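Long-range contacts in AB hydrolase-1 domain-containing protein (Parabacteroides distasonis, PDB 4Q34), which is of unknown function but is a putative esterase of the alpha/beta hydrolase family, and so probably hydrolyses an ester bond: residues Tyr246-Pro251 with Gly292-Thr297; Phe113-Val118 with Tyr260-Arg265; Val128-Asp133 with Met301-Asn306. One frame throughout, in Å; residues are numbered along the deposited sequence. Where two conformers were deposited one is given.

Contact 1: residues Tyr246-Pro251 with Gly292-Thr297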
# COMPACT_ATOMS: atom_id res chain seq x y z
N TYR A 246 19.99 11.53 14.04
CA TYR A 246 19.15 11.44 15.22
C TYR A 246 18.56 12.80 15.54
O TYR A 246 19.24 13.84 15.45
CB TYR A 246 19.90 10.89 16.48
CG TYR A 246 20.13 9.40 16.41
CD1 TYR A 246 19.18 8.52 16.89
CD2 TYR A 246 21.27 8.88 15.84
CE1 TYR A 246 19.36 7.14 16.77
CE2 TYR A 246 21.46 7.50 15.72
CZ TYR A 246 20.52 6.65 16.18
OH TYR A 246 20.71 5.29 16.05
N GLY A 247 17.31 12.79 15.96
CA GLY A 247 16.62 14.01 16.37
C GLY A 247 16.86 14.43 17.82
O GLY A 247 17.91 14.15 18.42
N ASP A 248 15.84 15.08 18.38
CA ASP A 248 15.97 15.85 19.63
C ASP A 248 15.20 15.18 20.75
O ASP A 248 14.61 14.11 20.58
CB ASP A 248 15.41 17.25 19.35
CG ASP A 248 16.03 18.32 20.20
OD1 ASP A 248 16.71 18.00 21.20
OD2 ASP A 248 15.80 19.51 19.86
N ASN A 249 15.18 15.81 21.94
CA ASN A 249 14.53 15.23 23.12
C ASN A 249 15.03 13.83 23.47
O ASN A 249 14.31 13.02 24.01
CB ASN A 249 13.00 15.30 23.00
CG ASN A 249 12.52 16.72 22.81
OD1 ASN A 249 12.04 17.12 21.72
ND2 ASN A 249 12.74 17.53 23.82
N LEU A 250 16.32 13.62 23.26
CA LEU A 250 16.98 12.44 23.76
C LEU A 250 17.20 12.66 25.25
O LEU A 250 17.90 13.56 25.60
CB LEU A 250 18.31 12.26 23.03
CG LEU A 250 18.20 12.03 21.51
CD1 LEU A 250 19.60 11.94 20.91
CD2 LEU A 250 17.39 10.81 21.15
N PRO A 251 16.62 11.82 26.11
CA PRO A 251 16.73 12.14 27.53
C PRO A 251 18.15 11.85 28.10
O PRO A 251 18.86 10.99 27.60
CB PRO A 251 15.67 11.23 28.17
CG PRO A 251 15.52 10.10 27.20
CD PRO A 251 15.71 10.70 25.86
N GLY A 292 21.73 22.80 14.00
CA GLY A 292 20.78 23.89 13.93
C GLY A 292 19.32 23.54 13.76
O GLY A 292 18.50 24.43 13.63
N LEU A 293 18.98 22.24 13.77
CA LEU A 293 17.59 21.81 13.70
C LEU A 293 17.10 21.26 15.06
O LEU A 293 17.63 20.28 15.59
CB LEU A 293 17.44 20.73 12.61
CG LEU A 293 17.50 21.14 11.14
CD1 LEU A 293 18.81 21.77 10.75
CD2 LEU A 293 17.21 19.91 10.26
N HIS A 294 16.10 21.92 15.64
CA HIS A 294 15.67 21.61 17.00
C HIS A 294 14.25 21.06 16.98
O HIS A 294 13.45 21.47 16.14
CB HIS A 294 15.76 22.87 17.87
CG HIS A 294 17.14 23.45 17.88
ND1 HIS A 294 18.12 23.04 18.77
CD2 HIS A 294 17.74 24.36 17.07
CE1 HIS A 294 19.23 23.70 18.54
NE2 HIS A 294 19.03 24.51 17.50
N GLY A 295 13.96 20.11 17.89
CA GLY A 295 12.60 19.64 18.08
C GLY A 295 12.20 18.41 17.27
O GLY A 295 11.02 18.05 17.26
N ASN A 296 13.13 17.81 16.57
CA ASN A 296 12.78 16.62 15.83
C ASN A 296 12.46 15.43 16.71
O ASN A 296 13.03 15.24 17.78
CB ASN A 296 13.87 16.27 14.79
CG ASN A 296 13.87 17.22 13.63
OD1 ASN A 296 14.70 18.15 13.54
ND2 ASN A 296 12.89 17.05 12.75
N THR A 297 11.50 14.65 16.20
CA THR A 297 11.01 13.42 16.76
C THR A 297 11.80 12.26 16.11
O THR A 297 12.78 12.45 15.42
CB THR A 297 9.48 13.27 16.49
OG1 THR A 297 9.28 12.97 15.08
CG2 THR A 297 8.73 14.55 16.88
O HOH W 1 17.53 21.42 20.81
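G247 and N296 bring the two loops closest together, with G247 CA 4.7 Å from N296 CA. The touching parts, 247-249 and 294-297, run 92° apart, so they meet crosswise and do not pair as strands. One backbone bond joins them. D248 N donates to N296 O at 2.9 Å, from above the carbonyl plane and not along a lone pair. Beside this bond, N296 CB rests on G247 CA at 3.9 Å. G247 has no side chain, and a CB would collide with N296 O and T297 O, so its backbone can lie directly against the other loop. The turn of the second loop is made at G295, where phi is positive.

Both loops follow neighbouring parallel strands of the central sheet, 242-246 and 283-287. In alpha/beta hydrolases, loops leaving the carboxyl ends of these strands line the active-site region. G247 N also bonds to E199, which follows the next strand in the sheet, 192-198.

The side chain of D248 makes the second link. Its CG is anti to the backbone N (chi1 -152°), which swings the carboxylate across to the H294-G295 peptide. D248 OD2 accepts G295 N at 2.8 Å through its anti lone pair. The other oxygen, OD1, turns back and accepts N249 N from above the carboxylate plane. The two oxygens thus tie one carboxylate to both loops, which limits its rotation.

In addition, a water donates to D248 OD2 at 2.7 Å. The same water lies in the ring plane of H294, at the imidazole edge, 2.7 Å from H294 ND1. D248 and H294 are therefore joined through water, on the more exposed side. H294 CB comes within 3.9 Å of D248 OD2.

Contact 2: residues Phe113-Val118 with Tyr260-Arg265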
# COMPACT_ATOMS: atom_id res chain seq x y z
N PHE A 113 3.54 7.03 21.21
CA PHE A 113 3.71 8.51 21.26
C PHE A 113 5.00 8.85 21.98
O PHE A 113 5.81 9.64 21.52
CB PHE A 113 2.48 9.07 21.97
CG PHE A 113 2.45 10.56 22.13
CD1 PHE A 113 3.05 11.18 23.21
CD2 PHE A 113 1.72 11.35 21.24
CE1 PHE A 113 2.96 12.55 23.39
CE2 PHE A 113 1.61 12.72 21.42
CZ PHE A 113 2.23 13.32 22.50
N ASN A 114 5.20 8.23 23.14
CA ASN A 114 6.45 8.41 23.89
C ASN A 114 7.68 7.85 23.20
O ASN A 114 8.69 8.51 23.11
CB ASN A 114 6.33 7.73 25.25
CG ASN A 114 5.39 8.44 26.18
OD1 ASN A 114 4.50 9.16 25.76
ND2 ASN A 114 5.58 8.23 27.47
N ARG A 115 7.56 6.62 22.68
CA ARG A 115 8.65 5.93 22.01
C ARG A 115 9.18 6.73 20.81
O ARG A 115 10.37 6.70 20.50
CB ARG A 115 8.14 4.58 21.50
CG ARG A 115 9.11 3.80 20.64
CD ARG A 115 10.41 3.54 21.38
NE ARG A 115 11.24 2.54 20.71
CZ ARG A 115 12.35 2.04 21.25
NH1 ARG A 115 12.76 2.45 22.45
NH2 ARG A 115 13.04 1.11 20.60
N PHE A 116 8.26 7.44 20.15
CA PHE A 116 8.59 8.28 18.98
C PHE A 116 9.04 9.69 19.34
O PHE A 116 9.38 10.49 18.46
CB PHE A 116 7.40 8.32 18.02
CG PHE A 116 7.10 6.98 17.35
CD1 PHE A 116 8.08 5.98 17.27
CD2 PHE A 116 5.85 6.73 16.80
CE1 PHE A 116 7.83 4.78 16.62
CE2 PHE A 116 5.59 5.53 16.16
CZ PHE A 116 6.58 4.57 16.05
N ARG A 117 9.01 9.98 20.64
CA ARG A 117 9.48 11.22 21.21
C ARG A 117 8.68 12.41 20.68
O ARG A 117 9.21 13.49 20.45
CB ARG A 117 10.97 11.36 21.01
CG ARG A 117 11.79 10.20 21.57
CD ARG A 117 13.27 10.52 21.86
NE ARG A 117 13.83 11.35 20.78
CZ ARG A 117 14.18 10.90 19.59
NH1 ARG A 117 14.09 9.61 19.30
NH2 ARG A 117 14.56 11.75 18.66
N VAL A 118 7.38 12.24 20.57
CA VAL A 118 6.48 13.38 20.32
C VAL A 118 6.31 14.12 21.65
O VAL A 118 6.16 15.32 21.67
CB VAL A 118 5.12 12.93 19.78
CG1 VAL A 118 4.21 14.12 19.50
CG2 VAL A 118 5.30 12.13 18.50
N TYR A 260 15.00 6.54 26.35
CA TYR A 260 16.44 6.52 26.61
C TYR A 260 17.18 5.60 25.68
O TYR A 260 18.33 5.84 25.35
CB TYR A 260 16.76 6.22 28.09
CG TYR A 260 18.21 6.44 28.44
CD1 TYR A 260 18.73 7.72 28.55
CD2 TYR A 260 19.07 5.37 28.59
CE1 TYR A 260 20.06 7.94 28.82
CE2 TYR A 260 20.41 5.58 28.88
CZ TYR A 260 20.90 6.87 28.99
OH TYR A 260 22.23 7.09 29.27
N GLU A 261 16.51 4.57 25.17
CA GLU A 261 17.13 3.71 24.19
C GLU A 261 17.67 4.52 23.02
O GLU A 261 18.69 4.14 22.48
CB GLU A 261 16.16 2.67 23.68
CG GLU A 261 15.91 1.60 24.73
CD GLU A 261 15.19 0.37 24.20
OE1 GLU A 261 14.72 0.37 23.04
OE2 GLU A 261 15.12 -0.61 24.97
N TRP A 262 17.00 5.61 22.65
CA TRP A 262 17.48 6.45 21.55
C TRP A 262 18.75 7.20 21.93
O TRP A 262 19.66 7.34 21.14
CB TRP A 262 16.39 7.41 21.03
CG TRP A 262 15.17 6.70 20.59
CD1 TRP A 262 13.93 6.74 21.17
CD2 TRP A 262 15.07 5.79 19.48
NE1 TRP A 262 13.06 5.93 20.49
CE2 TRP A 262 13.73 5.34 19.44
CE3 TRP A 262 15.98 5.32 18.52
CZ2 TRP A 262 13.29 4.40 18.50
CZ3 TRP A 262 15.51 4.41 17.53
CH2 TRP A 262 14.19 3.97 17.54
N THR A 263 18.83 7.69 23.15
CA THR A 263 20.09 8.23 23.63
C THR A 263 21.25 7.26 23.55
O THR A 263 22.35 7.65 23.15
CB THR A 263 19.94 8.65 25.12
OG1 THR A 263 18.78 9.48 25.21
CG2 THR A 263 21.13 9.40 25.59
N ARG A 264 21.02 6.03 23.99
CA ARG A 264 22.04 4.97 23.91
C ARG A 264 22.44 4.69 22.47
O ARG A 264 23.63 4.45 22.19
CB ARG A 264 21.55 3.63 24.50
CG ARG A 264 20.87 3.71 25.85
CD ARG A 264 20.51 2.31 26.33
NE ARG A 264 21.50 1.85 27.29
CZ ARG A 264 21.35 1.88 28.60
NH1 ARG A 264 20.22 2.31 29.16
NH2 ARG A 264 22.34 1.46 29.37
N ARG A 265 21.46 4.76 21.56
CA ARG A 265 21.71 4.49 20.14
C ARG A 265 22.59 5.57 19.50
O ARG A 265 23.51 5.25 18.75
CB ARG A 265 20.40 4.29 19.39
CG ARG A 265 19.90 2.89 19.69
CD ARG A 265 18.45 2.73 19.31
NE ARG A 265 18.11 1.33 19.45
CZ ARG A 265 16.88 0.86 19.41
NH1 ARG A 265 15.85 1.68 19.26
NH2 ARG A 265 16.72 -0.44 19.53
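W262 and R115 form the middle of this contact, where the end of helix 109-115 meets the flank of helix 257-277. The indole NE1 of W262 donates to R115 O at 2.8 Å, in the carbonyl plane. That carbonyl lies in the last turn of its helix, which ends at R117 in a Schellman motif. The indole thus takes up a backbone oxygen at a helix end.

The packing is tight around the buried indole. R117 NH1 lies over one face, 3.4 Å from W262 CG. R265 NH1 lies over the opposite face, toward the rim. The indole is therefore held between these two arginines. A bend at chi2 (58°) brings the R115 guanidinium to the CZ2 rim. W262 CZ2 lies over one face of this guanidinium, 3.5 Å from R115 NE, with the planes 48° apart. R117 NH1 pairs with E199 as well. W262 also meets the ring of H298, in the region over the carboxyl ends of the sheet strands.

On the buried side, R115 grips E261 end-on. R115 NH1 and NH2 reach the same oxygen, E261 OE1, at 2.9 and 3.1 Å. The guanidinium and carboxylate planes are 68° apart, so this is not a flat, two-oxygen pairing. R115 NH1 also donates to E258 O, and E261 OE2 accepts L220 N.

The outer side is looser. R115 is partly exposed there, and a bound glycerol lies about 3 Å from its side chain.

R115 NH2 comes 3.2 Å from R265 NH1, two donors that cannot bond. R265 has E225 as its salt-bridge partner. The carboxylates of E261 and E225 would offset the clustered positive charge, and E261 probably stays ionised.

Contact 3: residues Val128-Asp133 with Met301-Asn306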
# COMPACT_ATOMS: atom_id res chain seq x y z
N VAL A 128 8.49 20.84 20.03
CA VAL A 128 8.51 19.66 19.15
C VAL A 128 8.03 20.05 17.76
O VAL A 128 7.09 20.82 17.61
CB VAL A 128 7.72 18.45 19.74
CG1 VAL A 128 6.21 18.68 19.71
CG2 VAL A 128 8.10 17.14 19.05
N GLN A 129 8.64 19.44 16.74
CA GLN A 129 8.37 19.74 15.33
C GLN A 129 7.23 18.83 14.82
O GLN A 129 7.37 18.07 13.86
CB GLN A 129 9.65 19.49 14.50
CG GLN A 129 10.77 20.48 14.76
CD GLN A 129 10.58 21.83 14.11
OE1 GLN A 129 9.63 22.06 13.38
NE2 GLN A 129 11.50 22.75 14.39
N PHE A 130 6.10 18.93 15.49
CA PHE A 130 4.97 18.06 15.26
C PHE A 130 3.71 18.88 15.55
O PHE A 130 3.62 19.63 16.58
CB PHE A 130 5.10 16.81 16.15
CG PHE A 130 4.19 15.67 15.81
CD1 PHE A 130 2.88 15.60 16.32
CD2 PHE A 130 4.66 14.63 15.03
CE1 PHE A 130 2.06 14.53 16.06
CE2 PHE A 130 3.84 13.55 14.75
CZ PHE A 130 2.54 13.50 15.25
N LYS A 131 2.75 18.81 14.64
CA LYS A 131 1.49 19.53 14.80
C LYS A 131 0.67 18.94 15.93
O LYS A 131 0.59 17.72 16.07
CB LYS A 131 0.69 19.56 13.49
CG LYS A 131 -0.26 20.76 13.46
CD LYS A 131 -1.13 20.81 12.22
CE LYS A 131 -2.13 21.97 12.30
NZ LYS A 131 -2.77 22.13 10.97
N ARG A 132 0.06 19.79 16.75
CA ARG A 132 -0.51 19.35 18.02
C ARG A 132 -2.02 19.08 18.00
O ARG A 132 -2.61 18.89 19.05
CB ARG A 132 -0.20 20.40 19.12
CG ARG A 132 1.27 20.54 19.50
CD ARG A 132 1.54 21.97 19.95
NE ARG A 132 2.71 22.11 20.82
CZ ARG A 132 3.96 21.85 20.45
NH1 ARG A 132 4.23 21.40 19.24
NH2 ARG A 132 4.95 22.04 21.31
N ASP A 133 -2.64 19.05 16.84
CA ASP A 133 -4.11 18.86 16.75
C ASP A 133 -4.51 17.38 16.73
O ASP A 133 -3.68 16.50 16.47
CB ASP A 133 -4.68 19.54 15.51
CG ASP A 133 -4.15 18.92 14.22
OD1 ASP A 133 -2.93 18.99 13.99
OD2 ASP A 133 -4.93 18.33 13.44
N MSE A 301 11.86 12.88 8.92
CA MSE A 301 11.40 13.01 7.53
C MSE A 301 10.00 13.49 7.40
O MSE A 301 9.63 13.94 6.32
CB MSE A 301 11.59 11.66 6.73
CG MSE A 301 10.60 10.54 7.09
SE MSE A 301 10.70 9.76 8.86
CE MSE A 301 12.47 9.05 8.72
N SER A 302 9.16 13.40 8.46
CA SER A 302 7.75 13.88 8.38
C SER A 302 7.44 15.01 9.37
O SER A 302 6.31 15.48 9.44
CB SER A 302 6.74 12.72 8.52
OG SER A 302 6.92 11.98 9.74
N ASP A 303 8.45 15.41 10.12
CA ASP A 303 8.30 16.50 11.09
C ASP A 303 8.01 17.85 10.37
O ASP A 303 8.19 17.96 9.16
CB ASP A 303 9.57 16.63 11.92
CG ASP A 303 9.70 15.57 13.01
OD1 ASP A 303 8.71 14.88 13.38
OD2 ASP A 303 10.83 15.43 13.51
N LEU A 304 7.65 18.87 11.15
CA LEU A 304 7.31 20.19 10.58
C LEU A 304 8.43 20.82 9.81
O LEU A 304 8.14 21.58 8.88
CB LEU A 304 6.84 21.16 11.68
CG LEU A 304 5.52 20.75 12.35
CD1 LEU A 304 5.28 21.68 13.55
CD2 LEU A 304 4.34 20.82 11.39
N ASN A 305 9.68 20.52 10.17
CA ASN A 305 10.85 21.08 9.48
C ASN A 305 11.46 20.08 8.50
O ASN A 305 12.68 20.10 8.26
CB ASN A 305 11.92 21.51 10.51
CG ASN A 305 12.43 20.35 11.35
OD1 ASN A 305 11.90 19.23 11.31
ND2 ASN A 305 13.51 20.58 12.08
N ASN A 306 10.64 19.20 7.96
CA ASN A 306 11.17 18.12 7.13
C ASN A 306 11.85 18.60 5.84
O ASN A 306 12.72 17.90 5.30
CB ASN A 306 10.15 17.02 6.85
CG ASN A 306 9.03 17.45 5.92
OD1 ASN A 306 8.70 18.60 5.76
ND2 ASN A 306 8.41 16.44 5.27
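Q129 and L304 carry the backbone bond of this contact. L304 N donates to Q129 O at 2.8 Å in a nearly straight bond (166°). It comes from well above the carbonyl plane. Q129 is the centre of an inverse gamma turn, and L304 lies in the type I beta turn from D303 to N306. Two tight turns are thus joined through one carbonyl.

The second interaction is an amide stack. The side-chain amides of Q129 and N305 lie almost parallel, 4° apart, with Q129 CD 3.6 Å from N305 CG. A bend at chi2 (-77°) folds the Q129 amide over N305. The polar ends bond outward: Q129 NE2 to H294 O, and N305 OD1 to N296 ND2.

The loop of 301-306 leads from the last strand of the alpha/beta hydrolase sheet, 283-287, into the final helix, 306-319, with N305 at the N-cap position. The loop of 128-133 leads into helix 134-142, where D133 is N-cap.

Van der Waals packing, mostly carbon against backbone atoms, makes up the rest. L304 CD1 lies 3.5 Å from F130 N, and L304 CD2 reaches toward K131 CB on the exposed side. On the buried side, D303 CB touches Q129 O at 3.3 Å. The D303 carboxylate is held by T297 OG1 and N296 ND2, while the F130 ring meets Y140 edge-to-face.

How the contacts relate
Contact 2 is buried, while contacts 1 and 3 each run from a buried side to an exposed one. Contacts 1 and 3 both use the long loop between strand 283-287 and helix 306-319. D303 of contact 3 bonds T297 and N296 of contact 1. Contacts 1 and 2 share the passage from strand 242-246 into helix 257-277. Direct bonds join those two also: D248 O accepts R117 NE, and P251 O accepts T263 OG1. Contacts 2 and 3 meet by V118 packing on V128 and F130. The chemistry follows place. Contact 2, between a helix end and a helix flank, uses arginines, glutamate and an indole, whereas the loop contacts rely on backbone bonds with carboxylate or amide groups.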